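Long-range contacts in enterochelin esterase (Salmonella enterica subsp. enterica serovar Typhimurium, PDB 3MGA), which probably hydrolyses the ester bonds of ferric enterobactin (enterochelin), so that the iron carried by the siderophore can be released inside the cell: residues Q65-P69 and F109-P115; A131-N137 and H147-A151; R188-L192 and A214-W220; V309-S313 and W388-L392; V351-F357 and Q378-H383. One frame throughout, in Å; residues are numbered along the deposited sequence. Where two conformers were deposited one is given.

Contact 1. Residues Q65-P69 and F109-P115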
# COMPACT_ATOMS: atom_id res chain seq x y z
N GLN A 65 14.60 1.56 -6.00
CA GLN A 65 15.73 2.48 -5.93
C GLN A 65 16.91 1.95 -6.75
O GLN A 65 18.01 2.49 -6.65
CB GLN A 65 16.20 2.67 -4.48
CG GLN A 65 15.17 3.27 -3.54
CD GLN A 65 14.79 4.69 -3.91
OE1 GLN A 65 13.73 5.18 -3.52
NE2 GLN A 65 15.63 5.36 -4.68
N ASN A 66 16.68 0.92 -7.57
CA ASN A 66 17.76 0.30 -8.35
C ASN A 66 18.97 0.08 -7.46
O ASN A 66 20.11 0.33 -7.86
CB ASN A 66 18.14 1.14 -9.57
CG ASN A 66 17.09 1.09 -10.66
OD1 ASN A 66 16.22 0.21 -10.66
ND2 ASN A 66 17.17 2.02 -11.60
N ALA A 67 18.72 -0.38 -6.25
CA ALA A 67 19.77 -0.59 -5.28
C ALA A 67 20.48 -1.91 -5.50
O ALA A 67 19.87 -2.90 -5.94
CB ALA A 67 19.19 -0.54 -3.86
N GLN A 68 21.77 -1.92 -5.22
CA GLN A 68 22.56 -3.13 -5.32
C GLN A 68 22.09 -3.96 -4.12
O GLN A 68 21.97 -3.42 -3.02
CB GLN A 68 24.06 -2.82 -5.26
CG GLN A 68 24.54 -1.95 -6.43
CD GLN A 68 25.99 -1.50 -6.30
OE1 GLN A 68 26.65 -1.72 -5.28
NE2 GLN A 68 26.49 -0.83 -7.34
N PRO A 69 21.79 -5.26 -4.34
CA PRO A 69 21.32 -6.15 -3.27
C PRO A 69 22.16 -6.05 -2.01
O PRO A 69 23.37 -6.28 -2.04
CB PRO A 69 21.43 -7.53 -3.90
CG PRO A 69 21.23 -7.29 -5.35
CD PRO A 69 21.82 -5.94 -5.64
N PHE A 109 28.53 -6.33 -8.77
CA PHE A 109 28.22 -4.93 -9.05
C PHE A 109 29.38 -4.07 -8.58
O PHE A 109 29.81 -4.17 -7.43
CB PHE A 109 26.94 -4.48 -8.34
CG PHE A 109 25.72 -5.28 -8.72
CD1 PHE A 109 25.06 -5.05 -9.92
CD2 PHE A 109 25.22 -6.25 -7.86
CE1 PHE A 109 23.93 -5.79 -10.26
CE2 PHE A 109 24.09 -6.99 -8.20
CZ PHE A 109 23.45 -6.76 -9.40
N ALA A 110 29.89 -3.23 -9.48
CA ALA A 110 30.98 -2.32 -9.14
C ALA A 110 30.38 -1.14 -8.38
O ALA A 110 29.21 -0.82 -8.57
CB ALA A 110 31.69 -1.85 -10.39
N PRO A 111 31.17 -0.50 -7.50
CA PRO A 111 30.64 0.64 -6.76
C PRO A 111 30.18 1.77 -7.69
O PRO A 111 30.95 2.22 -8.54
CB PRO A 111 31.84 1.10 -5.91
CG PRO A 111 32.73 -0.08 -5.81
CD PRO A 111 32.55 -0.84 -7.09
N GLY A 112 28.94 2.20 -7.53
CA GLY A 112 28.38 3.28 -8.36
C GLY A 112 27.81 2.80 -9.69
O GLY A 112 27.66 3.59 -10.63
N GLU A 113 27.51 1.50 -9.77
CA GLU A 113 26.94 0.91 -10.98
C GLU A 113 25.44 0.71 -10.78
O GLU A 113 25.03 -0.08 -9.94
CB GLU A 113 27.58 -0.44 -11.28
CG GLU A 113 26.97 -1.18 -12.48
CD GLU A 113 27.49 -2.61 -12.64
OE1 GLU A 113 27.00 -3.31 -13.55
OE2 GLU A 113 28.37 -3.03 -11.86
N THR A 114 24.63 1.43 -11.55
CA THR A 114 23.18 1.30 -11.48
C THR A 114 22.79 0.00 -12.18
O THR A 114 22.98 -0.12 -13.39
CB THR A 114 22.46 2.48 -12.18
OG1 THR A 114 22.79 3.71 -11.54
CG2 THR A 114 20.94 2.28 -12.15
N PRO A 115 22.27 -0.99 -11.43
CA PRO A 115 21.89 -2.23 -12.10
C PRO A 115 20.59 -2.07 -12.88
O PRO A 115 19.86 -1.10 -12.68
CB PRO A 115 21.68 -3.21 -10.94
CG PRO A 115 22.33 -2.57 -9.76
CD PRO A 115 22.13 -1.11 -9.97
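The Gln68 chain leaves with CG anti to the carbonyl carbon (chi1 -63°) and runs on extended (chi2 173°), which carries its amide to the loop 109-115. Phe109 CB lies 3.7 Å from Gln68 CD. The two side chains run antiparallel, alongside each other, with amide and ring planes only 19° apart. Gln68 NE2 then bonds two backbone carbonyls. The bond from Gln68 NE2 to Glu113 O is 3.1 Å long, nearly straight, and lies in the plane of the amide. The bond from Gln68 NE2 to Ala110 O is 3.0 Å and more bent, with the oxygen tilted out of that plane. These carbonyls belong to the first and last residues of a type II beta turn, Ala110 to Glu113, so one amide nitrogen spans the turn. The turn is also braced from within, because Ala110 N donates to Glu113 OE2 at 2.8 Å. Both segments are surface loops in the N-terminal region of the enterochelin esterase family. Beside the amide, Pro69 CD packs 3.6 Å from Phe109 CE2, the proline set roughly perpendicular to the phenylalanine side chain. Pro69 also touches Leu120 and Trp124 of helix 117-127. At the other end, Asn66 O lies 3.3 Å from Pro115 CD.

Contact 2. Residues A131-N137 and H147-A151; sequences AIADPLN and HAVSA
Two hydrogen bonds cross between Ala131-Asn137 and His147-Ala151, and each uses one side chain and one backbone group. Asp134 N donates to Ser150 OG at 2.7 Å, almost straight at 174°. Ser150 OG is also hydrogen-bonded to Ser140 OG, so the hydroxyl ties the loop to two strands. Further along, Asn137 ND2 donates to Ala151 O at 2.7 Å. The oxygen lies close to the Asn137 amide plane, but the bond is bent. Asn137 CG stands anti to the backbone N (chi1 -176°), and this sends the amide across to the strand. Its OD1 is taken by the backbone N of Gln139.

Within the loop, polar groups hold the shape. Asp134 to Asn137 is a type I beta turn. Asp134 OD1 accepts from Leu136 N at 3.0 Å, from above the carboxylate plane, which makes an Asx turn. Asp134 OD2 is hydrogen-bonded to Tyr95 OH of strand 92-100.

The apolar contacts are small. Ala133 CB meets Ala148 CB at 3.9 Å. Ala131 CB sits over one face of the His147 ring, toward its rim, with His147 CG the nearest ring atom at 4.1 Å. Apart from these pairs, Ala133 CB makes a close carbon-oxygen approach to Ser150 OG at 3.2 Å.

Ile132 has a backbone hydrogen bond with Phe97 of strand 92-100, while strand 148-153 pairs with both 92-100 and 140-142. The arrangement is a loop whose type I turn carries an Asx turn, laid along one antiparallel sheet of the N-terminal region, whose family belongs to the E-set clan of beta-sandwich folds.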
# COMPACT_ATOMS: atom_id res chain seq x y z
N ALA A 131 12.01 -15.35 2.10
CA ALA A 131 12.01 -14.22 3.02
C ALA A 131 11.18 -14.46 4.27
O ALA A 131 10.19 -15.18 4.24
CB ALA A 131 11.51 -12.97 2.30
N ILE A 132 11.59 -13.83 5.37
CA ILE A 132 10.92 -13.96 6.66
C ILE A 132 10.83 -12.61 7.37
O ILE A 132 11.61 -11.69 7.09
CB ILE A 132 11.66 -14.94 7.59
CG1 ILE A 132 13.06 -14.41 7.94
CG2 ILE A 132 11.76 -16.33 6.96
CD1 ILE A 132 13.89 -15.34 8.81
N ALA A 133 9.89 -12.50 8.30
CA ALA A 133 9.72 -11.31 9.10
C ALA A 133 10.91 -11.24 10.05
O ALA A 133 11.77 -12.11 10.04
CB ALA A 133 8.44 -11.37 9.89
N ASP A 134 10.96 -10.19 10.87
CA ASP A 134 12.04 -10.02 11.83
C ASP A 134 11.59 -10.67 13.14
O ASP A 134 10.65 -10.20 13.77
CB ASP A 134 12.33 -8.53 12.00
CG ASP A 134 13.51 -8.24 12.92
OD1 ASP A 134 13.98 -9.16 13.62
OD2 ASP A 134 13.95 -7.08 12.96
N PRO A 135 12.26 -11.76 13.56
CA PRO A 135 11.84 -12.46 14.79
C PRO A 135 11.99 -11.64 16.09
O PRO A 135 11.47 -12.03 17.13
CB PRO A 135 12.75 -13.70 14.82
CG PRO A 135 13.93 -13.33 14.02
CD PRO A 135 13.48 -12.35 12.99
N LEU A 136 12.68 -10.51 16.01
CA LEU A 136 12.86 -9.63 17.15
C LEU A 136 11.70 -8.63 17.23
O LEU A 136 11.44 -8.06 18.29
CB LEU A 136 14.17 -8.85 17.02
CG LEU A 136 15.51 -9.60 16.93
CD1 LEU A 136 15.56 -10.58 15.78
CD2 LEU A 136 16.64 -8.58 16.78
N ASN A 137 11.01 -8.42 16.11
CA ASN A 137 9.92 -7.43 16.01
C ASN A 137 8.53 -8.06 15.91
O ASN A 137 8.17 -8.65 14.88
CB ASN A 137 10.19 -6.54 14.79
CG ASN A 137 9.19 -5.41 14.63
OD1 ASN A 137 8.34 -5.18 15.50
ND2 ASN A 137 9.30 -4.69 13.52
N HIS A 147 4.92 -13.75 1.59
CA HIS A 147 5.86 -13.88 2.70
C HIS A 147 5.50 -12.90 3.81
O HIS A 147 4.77 -11.93 3.59
CB HIS A 147 7.30 -13.63 2.24
CG HIS A 147 7.53 -12.24 1.70
ND1 HIS A 147 7.56 -11.95 0.36
CD2 HIS A 147 7.74 -11.06 2.34
CE1 HIS A 147 7.78 -10.66 0.19
NE2 HIS A 147 7.89 -10.10 1.38
N ALA A 148 6.01 -13.16 5.01
CA ALA A 148 5.76 -12.29 6.15
C ALA A 148 6.73 -11.09 6.10
O ALA A 148 7.83 -11.19 5.56
CB ALA A 148 5.93 -13.06 7.46
N VAL A 149 6.30 -9.97 6.67
CA VAL A 149 7.10 -8.75 6.71
C VAL A 149 7.04 -8.14 8.09
O VAL A 149 6.26 -8.57 8.93
CB VAL A 149 6.59 -7.71 5.69
CG1 VAL A 149 6.88 -8.18 4.28
CG2 VAL A 149 5.09 -7.45 5.92
N SER A 150 7.86 -7.12 8.33
CA SER A 150 7.90 -6.43 9.62
C SER A 150 7.85 -4.92 9.44
O SER A 150 8.18 -4.41 8.38
CB SER A 150 9.13 -6.87 10.39
OG SER A 150 9.10 -8.27 10.59
N ALA A 151 7.41 -4.22 10.47
CA ALA A 151 7.24 -2.78 10.42
C ALA A 151 8.34 -1.99 11.14
O ALA A 151 8.74 -2.32 12.26
CB ALA A 151 5.89 -2.40 11.00

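Contact 3. Residues R188-L192 and A214-W220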
# COMPACT_ATOMS: atom_id res chain seq x y z
N ARG A 188 -15.66 -12.60 -3.42
CA ARG A 188 -16.09 -12.15 -2.10
C ARG A 188 -16.08 -10.64 -2.02
O ARG A 188 -15.19 -9.99 -2.58
CB ARG A 188 -15.13 -12.62 -1.00
CG ARG A 188 -15.06 -14.11 -0.75
CD ARG A 188 -13.91 -14.41 0.22
NE ARG A 188 -12.59 -14.09 -0.34
CZ ARG A 188 -11.44 -14.19 0.32
NH1 ARG A 188 -11.40 -14.61 1.58
NH2 ARG A 188 -10.30 -13.87 -0.29
N VAL A 189 -17.06 -10.10 -1.30
CA VAL A 189 -17.14 -8.68 -1.02
C VAL A 189 -17.47 -8.55 0.47
O VAL A 189 -18.25 -9.35 1.02
CB VAL A 189 -18.18 -7.95 -1.89
CG1 VAL A 189 -17.79 -8.04 -3.37
CG2 VAL A 189 -19.59 -8.53 -1.65
N TRP A 190 -16.84 -7.59 1.14
CA TRP A 190 -17.10 -7.38 2.56
C TRP A 190 -17.87 -6.08 2.77
O TRP A 190 -17.66 -5.11 2.06
CB TRP A 190 -15.79 -7.34 3.34
CG TRP A 190 -15.06 -8.63 3.45
CD1 TRP A 190 -15.09 -9.51 4.50
CD2 TRP A 190 -14.14 -9.19 2.50
NE1 TRP A 190 -14.25 -10.57 4.26
CE2 TRP A 190 -13.66 -10.40 3.04
CE3 TRP A 190 -13.67 -8.78 1.25
CZ2 TRP A 190 -12.75 -11.21 2.37
CZ3 TRP A 190 -12.76 -9.58 0.58
CH2 TRP A 190 -12.31 -10.78 1.14
N ILE A 191 -18.75 -6.07 3.76
CA ILE A 191 -19.54 -4.88 4.03
C ILE A 191 -19.44 -4.48 5.48
O ILE A 191 -19.77 -5.25 6.37
CB ILE A 191 -21.03 -5.10 3.72
CG1 ILE A 191 -21.24 -5.48 2.25
CG2 ILE A 191 -21.83 -3.84 4.02
CD1 ILE A 191 -22.71 -5.75 1.90
N LEU A 192 -18.99 -3.26 5.73
CA LEU A 192 -18.93 -2.73 7.08
C LEU A 192 -19.73 -1.44 7.13
O LEU A 192 -19.60 -0.60 6.25
CB LEU A 192 -17.49 -2.41 7.50
CG LEU A 192 -17.37 -1.77 8.89
CD1 LEU A 192 -17.72 -2.79 9.96
CD2 LEU A 192 -15.97 -1.21 9.13
N ALA A 214 -9.21 -6.65 4.43
CA ALA A 214 -10.14 -7.42 5.26
C ALA A 214 -9.42 -8.54 6.03
O ALA A 214 -9.88 -8.95 7.08
CB ALA A 214 -11.27 -8.01 4.41
N GLU A 215 -8.28 -9.00 5.52
CA GLU A 215 -7.54 -10.10 6.17
C GLU A 215 -6.09 -9.79 6.60
O GLU A 215 -5.76 -9.91 7.78
CB GLU A 215 -7.58 -11.35 5.27
CG GLU A 215 -9.03 -11.80 4.95
CD GLU A 215 -9.13 -13.07 4.08
OE1 GLU A 215 -8.11 -13.48 3.47
OE2 GLU A 215 -10.24 -13.64 4.00
N ASN A 216 -5.24 -9.39 5.66
CA ASN A 216 -3.83 -9.11 5.98
C ASN A 216 -3.64 -7.91 6.91
O ASN A 216 -2.82 -7.94 7.83
CB ASN A 216 -3.01 -8.86 4.72
CG ASN A 216 -3.13 -9.98 3.71
OD1 ASN A 216 -4.24 -10.35 3.33
ND2 ASN A 216 -2.00 -10.50 3.25
N MSE A 217 -4.43 -6.88 6.69
CA MSE A 217 -4.32 -5.67 7.48
C MSE A 217 -5.73 -5.10 7.64
O MSE A 217 -6.09 -4.14 6.97
CB MSE A 217 -3.35 -4.75 6.75
CG MSE A 217 -2.94 -3.50 7.43
SE MSE A 217 -1.35 -2.82 6.52
CE MSE A 217 -0.09 -4.14 7.14
N PRO A 218 -6.54 -5.73 8.51
CA PRO A 218 -7.96 -5.35 8.74
C PRO A 218 -8.18 -3.87 9.02
O PRO A 218 -7.65 -3.33 9.99
CB PRO A 218 -8.39 -6.22 9.93
CG PRO A 218 -7.46 -7.39 9.89
CD PRO A 218 -6.14 -6.81 9.43
N VAL A 219 -8.99 -3.25 8.17
CA VAL A 219 -9.27 -1.82 8.26
C VAL A 219 -10.41 -1.45 9.22
O VAL A 219 -10.55 -0.28 9.58
CB VAL A 219 -9.61 -1.30 6.84
CG1 VAL A 219 -10.98 -1.81 6.40
CG2 VAL A 219 -9.57 0.21 6.78
N TRP A 220 -11.17 -2.44 9.70
CA TRP A 220 -12.34 -2.15 10.56
C TRP A 220 -12.02 -1.35 11.84
O TRP A 220 -12.62 -0.30 12.08
CB TRP A 220 -13.08 -3.43 10.98
CG TRP A 220 -13.00 -4.61 10.06
CD1 TRP A 220 -12.46 -5.82 10.35
CD2 TRP A 220 -13.46 -4.69 8.70
NE1 TRP A 220 -12.57 -6.66 9.27
CE2 TRP A 220 -13.18 -6.00 8.25
CE3 TRP A 220 -14.08 -3.80 7.83
CZ2 TRP A 220 -13.50 -6.43 6.96
CZ3 TRP A 220 -14.40 -4.24 6.55
CH2 TRP A 220 -14.11 -5.53 6.13
O HOH W 1 -12.53 -13.05 5.88
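Trp220, Trp190 and Leu192 carry most of this contact, in which strand 185-193 of the alpha/beta-hydrolase sheet meets the end of helix 210-216 and the start of the next helix. Trp190 lies flat against Ala214. The methyl Ala214 CB sits over the five-membered ring of Trp190, 3.7 Å from its centroid, a CH-pi contact. Trp220 approaches from beside it. Trp220 CH2 reaches Trp190 CB at 3.7 Å, and the two indoles are oblique, with planes at 47°. The edge of the Trp220 ring also meets Leu192, where Leu192 CD2 lies 3.5 Å from Trp220 CE3. Leu192 CG stands anti to the backbone N (chi1 176°), which lays the branch alongside that edge. Leu239 of strand 236-240 touches Trp190, Ala214 and Trp220.

A polar patch borders these rings. Arg188 bends back at chi3, so that one face of its guanidinium lies against Trp190 CH2. Arg188 NH2 is in a salt bridge with Asp241. Glu215 OE2 accepts from a water that is weakly bonded to Trp190 NE1. Arg188 NH1 and Glu215 OE2 form a salt bridge at 2.9 Å, but its hydrogen bond is weak, with guanidinium and carboxylate planes 72° apart.

Contact 4. Residues V309-S313 and W388-L392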
# COMPACT_ATOMS: atom_id res chain seq x y z
N VAL A 309 -12.20 10.17 -5.66
CA VAL A 309 -11.17 9.21 -5.98
C VAL A 309 -10.03 9.29 -4.96
O VAL A 309 -9.64 10.39 -4.52
CB VAL A 309 -10.59 9.45 -7.39
CG1 VAL A 309 -9.36 8.59 -7.62
CG2 VAL A 309 -11.65 9.18 -8.46
N LEU A 310 -9.53 8.12 -4.57
CA LEU A 310 -8.40 8.02 -3.67
C LEU A 310 -7.40 7.06 -4.31
O LEU A 310 -7.55 5.83 -4.24
CB LEU A 310 -8.83 7.55 -2.28
CG LEU A 310 -7.70 7.27 -1.27
CD1 LEU A 310 -6.65 8.37 -1.29
CD2 LEU A 310 -8.24 7.04 0.15
N SER A 311 -6.39 7.63 -4.97
CA SER A 311 -5.34 6.85 -5.60
C SER A 311 -4.05 6.93 -4.81
O SER A 311 -3.48 8.02 -4.64
CB SER A 311 -5.09 7.32 -7.02
OG SER A 311 -4.00 6.59 -7.58
N GLN A 312 -3.59 5.78 -4.34
CA GLN A 312 -2.34 5.68 -3.58
C GLN A 312 -1.38 4.90 -4.46
O GLN A 312 -1.70 3.80 -4.91
CB GLN A 312 -2.57 4.94 -2.26
CG GLN A 312 -3.78 5.44 -1.47
CD GLN A 312 -3.91 4.80 -0.10
OE1 GLN A 312 -4.88 4.09 0.16
NE2 GLN A 312 -2.92 5.01 0.76
N SER A 313 -0.21 5.49 -4.74
CA SER A 313 0.81 4.86 -5.59
C SER A 313 0.21 4.38 -6.92
O SER A 313 0.53 3.30 -7.41
CB SER A 313 1.50 3.70 -4.87
OG SER A 313 2.21 4.16 -3.75
N TRP A 388 0.41 2.98 3.01
CA TRP A 388 -0.92 3.16 2.43
C TRP A 388 -2.02 3.07 3.46
O TRP A 388 -3.00 3.79 3.36
CB TRP A 388 -1.25 2.16 1.30
CG TRP A 388 -0.29 2.07 0.17
CD1 TRP A 388 0.45 3.07 -0.38
CD2 TRP A 388 -0.08 0.92 -0.67
NE1 TRP A 388 1.17 2.60 -1.45
CE2 TRP A 388 0.85 1.29 -1.66
CE3 TRP A 388 -0.57 -0.39 -0.66
CZ2 TRP A 388 1.31 0.39 -2.63
CZ3 TRP A 388 -0.10 -1.29 -1.63
CH2 TRP A 388 0.82 -0.89 -2.59
N ARG A 389 -1.88 2.20 4.45
CA ARG A 389 -2.96 2.06 5.44
C ARG A 389 -3.31 3.40 6.08
O ARG A 389 -4.48 3.68 6.33
CB ARG A 389 -2.62 1.04 6.54
CG ARG A 389 -1.74 1.59 7.67
CD ARG A 389 -1.46 0.53 8.69
NE ARG A 389 -0.79 1.06 9.87
CZ ARG A 389 -0.51 0.35 10.96
NH1 ARG A 389 0.09 0.93 11.99
NH2 ARG A 389 -0.85 -0.93 11.03
N GLY A 390 -2.30 4.23 6.33
CA GLY A 390 -2.51 5.54 6.94
C GLY A 390 -3.08 6.54 5.96
O GLY A 390 -3.89 7.39 6.31
N GLY A 391 -2.63 6.46 4.71
CA GLY A 391 -3.11 7.37 3.68
C GLY A 391 -4.54 7.04 3.30
O GLY A 391 -5.28 7.89 2.78
N LEU A 392 -4.92 5.79 3.55
CA LEU A 392 -6.25 5.34 3.23
C LEU A 392 -7.23 6.09 4.14
O LEU A 392 -8.20 6.68 3.68
CB LEU A 392 -6.38 3.83 3.44
CG LEU A 392 -7.38 3.05 2.57
CD1 LEU A 392 -7.59 1.65 3.18
CD2 LEU A 392 -8.71 3.76 2.42
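Gln312 and Trp388 meet where strand 308-312 of the alpha/beta-hydrolase sheet packs against helix 385-399. Strand and helix segments are close to antiparallel, at 164°, with their axes 9.5 Å apart. The extended Gln312 chain points its amide at the helix backbone. Gln312 NE2 donates to Trp388 O at 2.9 Å in a straight bond, in the carbonyl plane and on a lone pair. Trp388 O also accepts the helical bond from Leu392 N, so two donors grip it. Gly391 backs this amide with bare backbone, and Gly391 C lies 3.6 Å from Gln312 NE2. At the other end of the amide, Gln312 OE1 lies 3.6 Å from Leu392 CB and accepts a weak hydrogen bond from Gln288 NE2. Gln312 NE2 has a second acceptor, Glu348 OE2 on the neighbouring strand. Leu310 and Leu392 cross nearly at right angles, with Leu310 CD2 4.0 Å from Leu392 CD2.

The indole of Trp388 turns its edge to Ser313, whose hydroxyl is also hydrogen-bonded to Glu353. On another side the indole packs edge-to-face with the ring of His383. Trp388 NE1 donates to Ser313 OG at 3.0 Å, with the oxygen tilted 20° out of the ring plane.

Contact 5. Residues V351-F357 and Q378-H383; sequences VREPIVF and QVDGGH
Gly381 O accepts from Arg352 N at 2.9 Å, the shortest direct hydrogen bond between the two segments. The donor stands above the carbonyl plane. This contact lies within the beta-alpha-beta unit of strand 344-350, helix 354-367 and strand 373-379, at the C-terminal ends of its strands, where alpha/beta hydrolases carry catalytic loops. Val351 N donates to Val379 O at 3.0 Å, meeting the carbonyl almost head-on. Gly382 offers only backbone beside Arg352 CB. A water joins Arg352 O to His383 N.

Glu353 occupies the N-cap position of helix 354-367. Its CG is flanked by both the backbone N and the carbonyl carbon (chi1 48°), and the extended chain brings the carboxylate to His383. Glu353 OE1 accepts from Gly350 N and has Ser313 OG as its second partner. His383 touches Ser289 of a probable nucleophile elbow, and its NE2 has a weak bond to a glycerol, probably from the crystallisation liquor. The layout is consistent with a Ser-His-acid site. At the far end, Phe357 CE1, at the ring edge, meets Gln378 CG at 4.0 Å. His383 ND1 donates to Glu353 OE2 at 3.0 Å, with the oxygen 5° out of the imidazole plane.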
# COMPACT_ATOMS: atom_id res chain seq x y z
N VAL A 351 8.06 9.10 -2.33
CA VAL A 351 9.32 9.51 -2.93
C VAL A 351 10.28 8.33 -3.09
O VAL A 351 11.29 8.43 -3.79
CB VAL A 351 10.00 10.66 -2.13
CG1 VAL A 351 9.16 11.92 -2.18
CG2 VAL A 351 10.27 10.25 -0.67
N ARG A 352 9.95 7.20 -2.44
CA ARG A 352 10.75 5.98 -2.53
C ARG A 352 10.26 5.05 -3.65
O ARG A 352 10.58 3.86 -3.67
CB ARG A 352 10.74 5.22 -1.20
CG ARG A 352 11.35 5.94 -0.01
CD ARG A 352 12.83 6.11 -0.17
NE ARG A 352 13.53 6.39 1.08
CZ ARG A 352 14.85 6.48 1.18
NH1 ARG A 352 15.61 6.33 0.10
NH2 ARG A 352 15.42 6.73 2.35
N GLU A 353 9.44 5.57 -4.56
CA GLU A 353 8.96 4.82 -5.72
C GLU A 353 9.00 5.81 -6.88
O GLU A 353 7.95 6.24 -7.36
CB GLU A 353 7.56 4.22 -5.50
CG GLU A 353 6.53 5.20 -4.92
CD GLU A 353 5.15 4.59 -4.74
OE1 GLU A 353 4.29 5.26 -4.13
OE2 GLU A 353 4.91 3.44 -5.19
N PRO A 354 10.23 6.18 -7.31
CA PRO A 354 10.53 7.16 -8.36
C PRO A 354 9.66 7.08 -9.59
O PRO A 354 9.05 8.07 -9.99
CB PRO A 354 11.98 6.85 -8.73
CG PRO A 354 12.58 6.32 -7.52
CD PRO A 354 11.47 5.64 -6.73
N ILE A 355 9.60 5.90 -10.20
CA ILE A 355 8.82 5.72 -11.42
C ILE A 355 7.37 6.11 -11.15
O ILE A 355 6.81 6.96 -11.85
CB ILE A 355 8.91 4.27 -11.96
CG1 ILE A 355 10.35 3.95 -12.38
CG2 ILE A 355 7.99 4.09 -13.16
CD1 ILE A 355 10.53 2.57 -13.01
N VAL A 356 6.78 5.51 -10.12
CA VAL A 356 5.40 5.79 -9.75
C VAL A 356 5.24 7.26 -9.36
O VAL A 356 4.31 7.92 -9.81
CB VAL A 356 4.93 4.88 -8.61
CG1 VAL A 356 3.53 5.30 -8.13
CG2 VAL A 356 4.95 3.43 -9.06
N PHE A 357 6.16 7.77 -8.55
CA PHE A 357 6.11 9.16 -8.11
C PHE A 357 6.12 10.15 -9.28
O PHE A 357 5.29 11.06 -9.35
CB PHE A 357 7.27 9.45 -7.17
CG PHE A 357 7.25 10.83 -6.58
CD1 PHE A 357 6.44 11.11 -5.49
CD2 PHE A 357 8.04 11.83 -7.10
CE1 PHE A 357 6.42 12.37 -4.94
CE2 PHE A 357 8.02 13.10 -6.55
CZ PHE A 357 7.21 13.37 -5.47
N GLN A 378 2.50 13.80 -0.80
CA GLN A 378 3.80 13.14 -0.98
C GLN A 378 4.07 12.39 0.31
O GLN A 378 3.86 12.93 1.39
CB GLN A 378 4.93 14.13 -1.18
CG GLN A 378 4.77 15.00 -2.38
CD GLN A 378 5.94 15.95 -2.59
OE1 GLN A 378 6.98 15.83 -1.94
NE2 GLN A 378 5.77 16.89 -3.50
N VAL A 379 4.57 11.16 0.18
CA VAL A 379 4.85 10.34 1.34
C VAL A 379 6.32 9.95 1.37
O VAL A 379 6.90 9.56 0.36
CB VAL A 379 3.93 9.07 1.34
CG1 VAL A 379 4.19 8.21 2.56
CG2 VAL A 379 2.47 9.49 1.32
N ASP A 380 6.93 10.09 2.54
CA ASP A 380 8.32 9.70 2.73
C ASP A 380 8.25 8.21 3.02
O ASP A 380 8.22 7.78 4.17
CB ASP A 380 8.97 10.48 3.88
CG ASP A 380 10.42 10.11 4.10
OD1 ASP A 380 10.88 9.13 3.50
OD2 ASP A 380 11.10 10.82 4.87
N GLY A 381 8.18 7.44 1.93
CA GLY A 381 8.07 5.99 1.95
C GLY A 381 7.87 5.53 0.52
O GLY A 381 8.05 6.34 -0.41
N GLY A 382 7.46 4.28 0.31
CA GLY A 382 7.29 3.77 -1.05
C GLY A 382 6.03 3.00 -1.40
O GLY A 382 4.94 3.30 -0.93
N HIS A 383 6.21 2.01 -2.28
CA HIS A 383 5.13 1.14 -2.76
C HIS A 383 4.93 0.15 -1.61
O HIS A 383 5.24 -1.03 -1.72
CB HIS A 383 5.62 0.45 -4.04
CG HIS A 383 4.53 -0.10 -4.90
ND1 HIS A 383 3.83 0.68 -5.80
CD2 HIS A 383 4.03 -1.35 -5.03
CE1 HIS A 383 2.94 -0.06 -6.43
NE2 HIS A 383 3.05 -1.30 -5.98
O HOH W 2 8.88 1.73 -3.13

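From the N terminus, contact 1 closes a loop that spans strands 73-74, 80-87 and 92-100. Contact 2 then closes a short loop that contains strand 140-142. Both belong to the N-terminal region, with centres about 25 Å apart. Contacts 3, 4 and 5 lie in the putative esterase region and reach its mixed sheet. Contact 3 closes first, near one edge of that sheet. Contact 4 closes a longer loop, and contact 5 is nested inside it. These two touch, and strand 373-379 and helix 385-399 follow each other in the chain. Contact 3 meets contact 4 where Met217, in the conformer modelled here, packs on Arg389. Contact 1 touches contact 5 through Gln65 and Arg352, joining the two regions.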